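Local coordinates for putative HMP/thiamine permease protein YkoE (Bacillus subtilis, PDB 5EDL) that binds thiamine within a bundle of membrane helices as the S component of an energy-coupling factor transporter and probably carries the vitamin across the membrane, at residues Phe35-Tyr40 with Pro140-Ile145; Gly120-Ser125 with Val148-Ser153. All blocks are in the same frame, centred on the assembly; numbering follows the deposited sequence.

Contact 1: Phe35-Tyr40 with Pro140-Ile145. With VIB (3-(4-amino-2-methyl-pyrimidin-5-ylmethyl)-5-(2-hydroxy-ethyl)-4-methyl-thiazol-3-ium), chain B.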
loop_
_atom_site.group_PDB
_atom_site.type_symbol
_atom_site.label_atom_id
_atom_site.label_comp_id
_atom_site.label_asym_id
_atom_site.label_seq_id
_atom_site.Cartn_x
_atom_site.Cartn_y
_atom_site.Cartn_z
ATOM N N PHE A 35 4.312 -18.098 16.918
ATOM C CA PHE A 35 4.572 -19.072 15.857
ATOM C C PHE A 35 5.770 -18.764 14.971
ATOM O O PHE A 35 6.071 -19.529 14.054
ATOM C CB PHE A 35 3.337 -19.221 14.968
ATOM C CG PHE A 35 2.106 -19.648 15.705
ATOM C CD1 PHE A 35 2.092 -20.833 16.434
ATOM C CD2 PHE A 35 0.955 -18.878 15.659
ATOM C CE1 PHE A 35 0.957 -21.235 17.119
ATOM C CE2 PHE A 35 -0.191 -19.279 16.342
ATOM C CZ PHE A 35 -0.187 -20.457 17.073
ATOM N N GLY A 36 6.454 -17.660 15.250
ATOM C CA GLY A 36 7.576 -17.237 14.440
ATOM C C GLY A 36 7.135 -16.294 13.327
ATOM O O GLY A 36 5.935 -16.073 13.123
ATOM N N PRO A 37 8.106 -15.741 12.594
ATOM C CA PRO A 37 7.822 -14.690 11.604
ATOM C C PRO A 37 6.847 -15.113 10.501
ATOM O O PRO A 37 6.066 -14.278 10.051
ATOM C CB PRO A 37 9.205 -14.367 11.012
ATOM C CG PRO A 37 10.104 -15.488 11.419
ATOM C CD PRO A 37 9.548 -16.015 12.722
ATOM N N ILE A 38 6.883 -16.370 10.073
ATOM C CA ILE A 38 6.028 -16.798 8.972
ATOM C C ILE A 38 4.556 -16.506 9.281
ATOM O O ILE A 38 3.763 -16.280 8.375
ATOM C CB ILE A 38 6.209 -18.301 8.657
ATOM C CG1 ILE A 38 5.469 -18.676 7.366
ATOM C CG2 ILE A 38 5.753 -19.185 9.831
ATOM C CD1 ILE A 38 5.793 -20.073 6.877
ATOM N N ALA A 39 4.201 -16.495 10.564
ATOM C CA ALA A 39 2.807 -16.301 10.960
ATOM C C ALA A 39 2.223 -14.931 10.568
ATOM O O ALA A 39 1.014 -14.825 10.369
ATOM C CB ALA A 39 2.651 -16.515 12.461
ATOM N N TYR A 40 3.042 -13.885 10.457
ATOM C CA TYR A 40 2.478 -12.604 10.007
ATOM C C TYR A 40 2.629 -12.367 8.506
ATOM O O TYR A 40 2.158 -11.357 7.985
ATOM C CB TYR A 40 3.078 -11.418 10.777
ATOM C CG TYR A 40 4.587 -11.282 10.717
ATOM C CD1 TYR A 40 5.255 -11.126 9.501
ATOM C CD2 TYR A 40 5.331 -11.250 11.880
ATOM C CE1 TYR A 40 6.634 -10.985 9.452
ATOM C CE2 TYR A 40 6.704 -11.113 11.847
ATOM C CZ TYR A 40 7.353 -10.978 10.638
ATOM O OH TYR A 40 8.717 -10.848 10.633
ATOM N N PRO A 140 17.224 -21.196 3.574
ATOM C CA PRO A 140 16.689 -20.860 2.251
ATOM C C PRO A 140 15.228 -21.284 2.090
ATOM O O PRO A 140 14.438 -20.516 1.546
ATOM C CB PRO A 140 17.605 -21.634 1.295
ATOM C CG PRO A 140 18.911 -21.736 2.042
ATOM C CD PRO A 140 18.497 -21.938 3.485
ATOM N N GLY A 141 14.873 -22.473 2.569
ATOM C CA GLY A 141 13.499 -22.940 2.474
ATOM C C GLY A 141 12.491 -22.054 3.208
ATOM O O GLY A 141 11.448 -21.693 2.674
ATOM N N TYR A 142 12.808 -21.714 4.447
ATOM C CA TYR A 142 11.952 -20.856 5.248
ATOM C C TYR A 142 11.824 -19.469 4.629
ATOM O O TYR A 142 10.733 -18.902 4.575
ATOM C CB TYR A 142 12.512 -20.733 6.661
ATOM C CG TYR A 142 11.579 -20.151 7.694
ATOM C CD1 TYR A 142 10.394 -20.801 8.046
ATOM C CD2 TYR A 142 11.912 -18.985 8.378
ATOM C CE1 TYR A 142 9.554 -20.286 9.028
ATOM C CE2 TYR A 142 11.091 -18.471 9.359
ATOM C CZ TYR A 142 9.912 -19.123 9.679
ATOM O OH TYR A 142 9.093 -18.599 10.651
ATOM N N LEU A 143 12.956 -18.923 4.199
ATOM C CA LEU A 143 12.973 -17.593 3.595
ATOM C C LEU A 143 12.182 -17.580 2.293
ATOM O O LEU A 143 11.421 -16.649 2.032
ATOM C CB LEU A 143 14.402 -17.125 3.348
ATOM C CG LEU A 143 15.140 -16.699 4.626
ATOM C CD1 LEU A 143 16.619 -16.458 4.355
ATOM C CD2 LEU A 143 14.465 -15.448 5.196
ATOM N N LEU A 144 12.371 -18.618 1.487
ATOM C CA LEU A 144 11.684 -18.731 0.213
ATOM C C LEU A 144 10.176 -18.800 0.424
ATOM O O LEU A 144 9.410 -18.133 -0.275
ATOM C CB LEU A 144 12.180 -19.962 -0.559
ATOM C CG LEU A 144 13.579 -19.815 -1.175
ATOM C CD1 LEU A 144 14.096 -21.132 -1.776
ATOM C CD2 LEU A 144 13.582 -18.707 -2.220
ATOM N N ILE A 145 9.748 -19.600 1.391
ATOM C CA ILE A 145 8.327 -19.714 1.682
ATOM C C ILE A 145 7.758 -18.370 2.163
ATOM O O ILE A 145 6.678 -17.953 1.734
ATOM C CB ILE A 145 8.056 -20.815 2.723
ATOM C CG1 ILE A 145 8.361 -22.188 2.117
ATOM C CG2 ILE A 145 6.612 -20.766 3.168
ATOM C CD1 ILE A 145 8.407 -23.321 3.125
HETATM C CM2 VIB B . 4.282 0.896 7.975
HETATM N N4A VIB B . 5.954 -3.682 7.530
HETATM C CM4 VIB B . 5.774 -7.322 10.703
HETATM O O1 VIB B . 9.084 -8.011 8.831
HETATM C C7 VIB B . 9.895 -7.670 9.938
HETATM C C6 VIB B . 9.003 -7.517 11.145
HETATM C C2 VIB B . 7.553 -3.858 10.704
HETATM S S1 VIB B . 8.789 -4.794 10.927
HETATM C C5 VIB B . 8.214 -6.233 10.958
HETATM C C4 VIB B . 6.787 -6.173 10.749
HETATM N N3 VIB B . 6.372 -4.667 10.596
HETATM C C7A VIB B . 4.978 -4.279 10.410
HETATM C C4A VIB B . 5.308 -2.662 8.326
HETATM N N3A VIB B . 5.104 -1.439 7.832
HETATM C C2A VIB B . 4.493 -0.495 8.598
HETATM N N1A VIB B . 4.073 -0.803 9.866
HETATM C C6A VIB B . 4.270 -2.042 10.385
HETATM C C5A VIB B . 4.890 -2.976 9.594
HETATM O O HOH W 1 7.979 -20.657 12.280
#
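The phenol oxygen of Tyr-142, at the start of helix 140-170, carries the polar part of this contact with the turn that follows helix 4-35. The backbone N of Ile-38 donates to Tyr-142 OH (3.2 Å, N-H...O 158°), and a water 2.9 Å from the same OH donates to the carbonyl O of Phe-35. CG of Tyr-142 stands anti to its backbone N (chi1 -166°), which carries the ring across to the turn.

Apolar contacts flank this bond. Pro-37 crosses the ring at about a right angle, its CG lying in the ring plane at the edge, 3.8 Å from Tyr-142 CE2. Ile-38 CB lies 3.9 Å from Tyr-142 CE1, while Ile-38 CD1 reaches on to Ile-145 CG2. Gly-36 has a positive phi (91°), where a beta carbon would collide with the carbonyl oxygen of the residue before.

Against the ligand, Tyr-40 is sandwiched: Pro-37 O sits over one ring face and the thiazolium methyl CM4 of thiamine lies 3.8 Å above the other. Tyr-40 OH is hydrogen-bonded to Tyr-135 OH. Replacing Tyr-40 with an alanine would probably leave that methyl without its aromatic cover and Tyr-135 without its hydroxyl mate.

The polar hold on the turn thus runs through backbone groups that meet one phenol oxygen, directly or through water, which probably helps fix the chain leading into Tyr-40.

Contact 2: Gly120-Ser125 with Val148-Ser153. With MPG ([(Z)-octadec-9-enyl] (2R)-2,3-bis(oxidanyl)propanoate), chain D.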
loop_
_atom_site.group_PDB
_atom_site.type_symbol
_atom_site.label_atom_id
_atom_site.label_comp_id
_atom_site.label_asym_id
_atom_site.label_seq_id
_atom_site.Cartn_x
_atom_site.Cartn_y
_atom_site.Cartn_z
ATOM N N GLY A 120 6.307 -5.037 -5.176
ATOM C CA GLY A 120 7.500 -4.214 -5.059
ATOM C C GLY A 120 7.777 -3.904 -3.595
ATOM O O GLY A 120 8.919 -3.968 -3.136
ATOM N N SER A 121 6.725 -3.581 -2.852
ATOM C CA SER A 121 6.877 -3.329 -1.426
ATOM C C SER A 121 7.278 -4.619 -0.702
ATOM O O SER A 121 8.083 -4.584 0.214
ATOM C CB SER A 121 5.589 -2.764 -0.817
ATOM O OG SER A 121 5.306 -1.468 -1.321
ATOM N N SER A 122 6.695 -5.738 -1.122
ATOM C CA SER A 122 7.031 -7.039 -0.561
ATOM C C SER A 122 8.538 -7.303 -0.683
ATOM O O SER A 122 9.194 -7.664 0.288
ATOM C CB SER A 122 6.247 -8.150 -1.258
ATOM O OG SER A 122 4.859 -8.025 -1.022
ATOM N N VAL A 123 9.075 -7.110 -1.881
ATOM C CA VAL A 123 10.486 -7.340 -2.126
ATOM C C VAL A 123 11.378 -6.379 -1.328
ATOM O O VAL A 123 12.362 -6.805 -0.700
ATOM C CB VAL A 123 10.812 -7.219 -3.628
ATOM C CG1 VAL A 123 12.317 -7.234 -3.852
ATOM C CG2 VAL A 123 10.140 -8.343 -4.414
ATOM N N ALA A 124 11.043 -5.090 -1.356
ATOM C CA ALA A 124 11.840 -4.080 -0.660
ATOM C C ALA A 124 11.872 -4.324 0.860
ATOM O O ALA A 124 12.918 -4.191 1.496
ATOM C CB ALA A 124 11.307 -2.687 -0.954
ATOM N N SER A 125 10.718 -4.662 1.432
ATOM C CA SER A 125 10.652 -4.911 2.858
ATOM C C SER A 125 11.401 -6.195 3.182
ATOM O O SER A 125 11.964 -6.312 4.251
ATOM C CB SER A 125 9.200 -4.984 3.361
ATOM O OG SER A 125 8.479 -6.021 2.725
ATOM N N VAL A 148 7.468 -15.837 -0.787
ATOM C CA VAL A 148 6.353 -16.182 -1.649
ATOM C C VAL A 148 5.026 -15.742 -1.020
ATOM O O VAL A 148 4.197 -15.105 -1.682
ATOM C CB VAL A 148 6.320 -17.687 -1.954
ATOM C CG1 VAL A 148 4.985 -18.073 -2.539
ATOM C CG2 VAL A 148 7.457 -18.055 -2.911
ATOM N N ILE A 149 4.831 -16.081 0.254
ATOM C CA ILE A 149 3.646 -15.638 0.982
ATOM C C ILE A 149 3.553 -14.109 1.000
ATOM O O ILE A 149 2.485 -13.545 0.768
ATOM C CB ILE A 149 3.624 -16.154 2.435
ATOM C CG1 ILE A 149 3.637 -17.692 2.460
ATOM C CG2 ILE A 149 2.400 -15.608 3.164
ATOM C CD1 ILE A 149 3.781 -18.300 3.870
ATOM N N ARG A 150 4.666 -13.433 1.266
ATOM C CA ARG A 150 4.620 -11.975 1.310
ATOM C C ARG A 150 4.323 -11.382 -0.075
ATOM O O ARG A 150 3.644 -10.358 -0.176
ATOM C CB ARG A 150 5.917 -11.373 1.855
ATOM C CG ARG A 150 5.750 -9.886 2.252
ATOM C CD ARG A 150 7.043 -9.256 2.794
ATOM N NE ARG A 150 7.509 -9.908 4.023
ATOM C CZ ARG A 150 8.522 -9.472 4.766
ATOM N NH1 ARG A 150 9.187 -8.377 4.416
ATOM N NH2 ARG A 150 8.871 -10.136 5.865
ATOM N N LEU A 151 4.833 -12.013 -1.128
ATOM C CA LEU A 151 4.544 -11.547 -2.482
ATOM C C LEU A 151 3.045 -11.669 -2.788
ATOM O O LEU A 151 2.429 -10.747 -3.326
ATOM C CB LEU A 151 5.372 -12.321 -3.506
ATOM C CG LEU A 151 6.855 -11.932 -3.616
ATOM C CD1 LEU A 151 7.646 -12.992 -4.358
ATOM C CD2 LEU A 151 7.000 -10.583 -4.304
ATOM N N ILE A 152 2.452 -12.799 -2.422
ATOM C CA ILE A 152 1.029 -13.000 -2.662
ATOM C C ILE A 152 0.187 -12.013 -1.855
ATOM O O ILE A 152 -0.790 -11.443 -2.361
ATOM C CB ILE A 152 0.611 -14.440 -2.330
ATOM C CG1 ILE A 152 1.319 -15.413 -3.283
ATOM C CG2 ILE A 152 -0.902 -14.589 -2.421
ATOM C CD1 ILE A 152 1.122 -16.841 -2.942
ATOM N N SER A 153 0.583 -11.812 -0.603
ATOM C CA SER A 153 -0.121 -10.911 0.300
ATOM C C SER A 153 -0.028 -9.461 -0.192
ATOM O O SER A 153 -0.994 -8.708 -0.104
ATOM C CB SER A 153 0.438 -11.026 1.734
ATOM O OG SER A 153 -0.205 -10.112 2.615
HETATM C C2 MPG D . 18.212 -0.741 4.022
HETATM C C3 MPG D . 17.390 -1.634 3.115
HETATM C C4 MPG D . 17.454 -1.103 1.699
HETATM C C5 MPG D . 16.459 -1.797 0.790
HETATM C C6 MPG D . 16.434 -1.056 -0.532
HETATM C C7 MPG D . 15.693 -1.848 -1.594
HETATM C C8 MPG D . 14.310 -1.270 -1.830
HETATM C C9 MPG D . 14.284 -0.392 -3.064
HETATM C C10 MPG D . 13.690 -0.823 -4.198
HETATM C C11 MPG D . 13.037 -2.191 -4.260
HETATM C C12 MPG D . 13.280 -2.826 -5.614
HETATM C C13 MPG D . 12.079 -3.656 -6.014
HETATM O O1 MPG D . 18.055 -0.135 6.339
HETATM C C1 MPG D . 18.121 -1.230 5.449
HETATM C CXD MPG D . 18.489 0.431 8.784
HETATM O O2 MPG D . 18.596 1.824 8.615
HETATM C C21 MPG D . 19.424 -0.005 9.893
HETATM O O3 MPG D . 18.894 0.375 11.146
HETATM O O4 MPG D . 19.830 -0.999 7.456
HETATM C CX3 MPG D . 18.850 -0.282 7.494
#
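Helices 111-132 and 140-170 pack side by side at Ser-122 and Leu-151, whose CA atoms come within 5.5 Å, with local axes 8.4 Å apart and running roughly antiparallel at 146°. The small side chain of Ser-122 at this point is consistent with the close approach. Ser-122 OG donates to the backbone O of Arg-150 (2.8 Å), coming from above the carbonyl plane, 55° out of it; the backbone O of Gly-118, within the same helix as the serine, is a second acceptor that probably shares the hydroxyl proton.

Leu-151 and Val-123 make the apolar part of the contact. Leu-151 CD2 meets Val-123 CG2 at 3.9 Å as the two side chains cross obliquely, and CD2 also lies 4.0 Å from Ser-122 CB.

The two helices belong to the membrane-spanning bundle of the S component, and Arg-150 extends from their interface into the thiamine pocket. Its chain runs extended from the backbone, then bends at chi3 (-62°), bringing the guanidinium beside Ser-125. There NH1 donates to Ser-125 OG at 3.0 Å, the oxygen tilted modestly from the guanidinium plane. Ser-125 OG also lies close to the backbone O atoms of Ser-121 and Ser-122. The other nitrogens of the guanidinium form salt bridges, NE to Glu-41 and NH2 to Asp-129, and Tyr-44 adds a cation-pi contact. Asp-129 in turn is hydrogen-bonded to thiamine, so Arg-150 acts in part as a second-shell residue that probably helps to position this carboxylate. On the far side of helix 111-132, the CB of Ala-124 touches C8 of a bound octadecenyl lipid (MPG) at 3.4 Å.

Helix 140-170 serves both contacts, offering its N-terminal end to contact 1 and a later turn to contact 2, and the two meet where Ile-38 CG1 packs on Ile-149 CD1 at 3.9 Å. Their centres lie 12 Å apart. Contact 1 is a surface contact between this helix and a turn, mixing partly exposed apolar side chains with a water bridge; contact 2 is buried between two helices, and its polar groups answer one another through serine hydroxyls, a backbone carbonyl and a guanidinium tied to carboxylates. Segment 35-40 carries Tyr-40, which does not itself touch segment 140-145, and contact 2 holds Arg-150; both residues belong to the thiamine pocket.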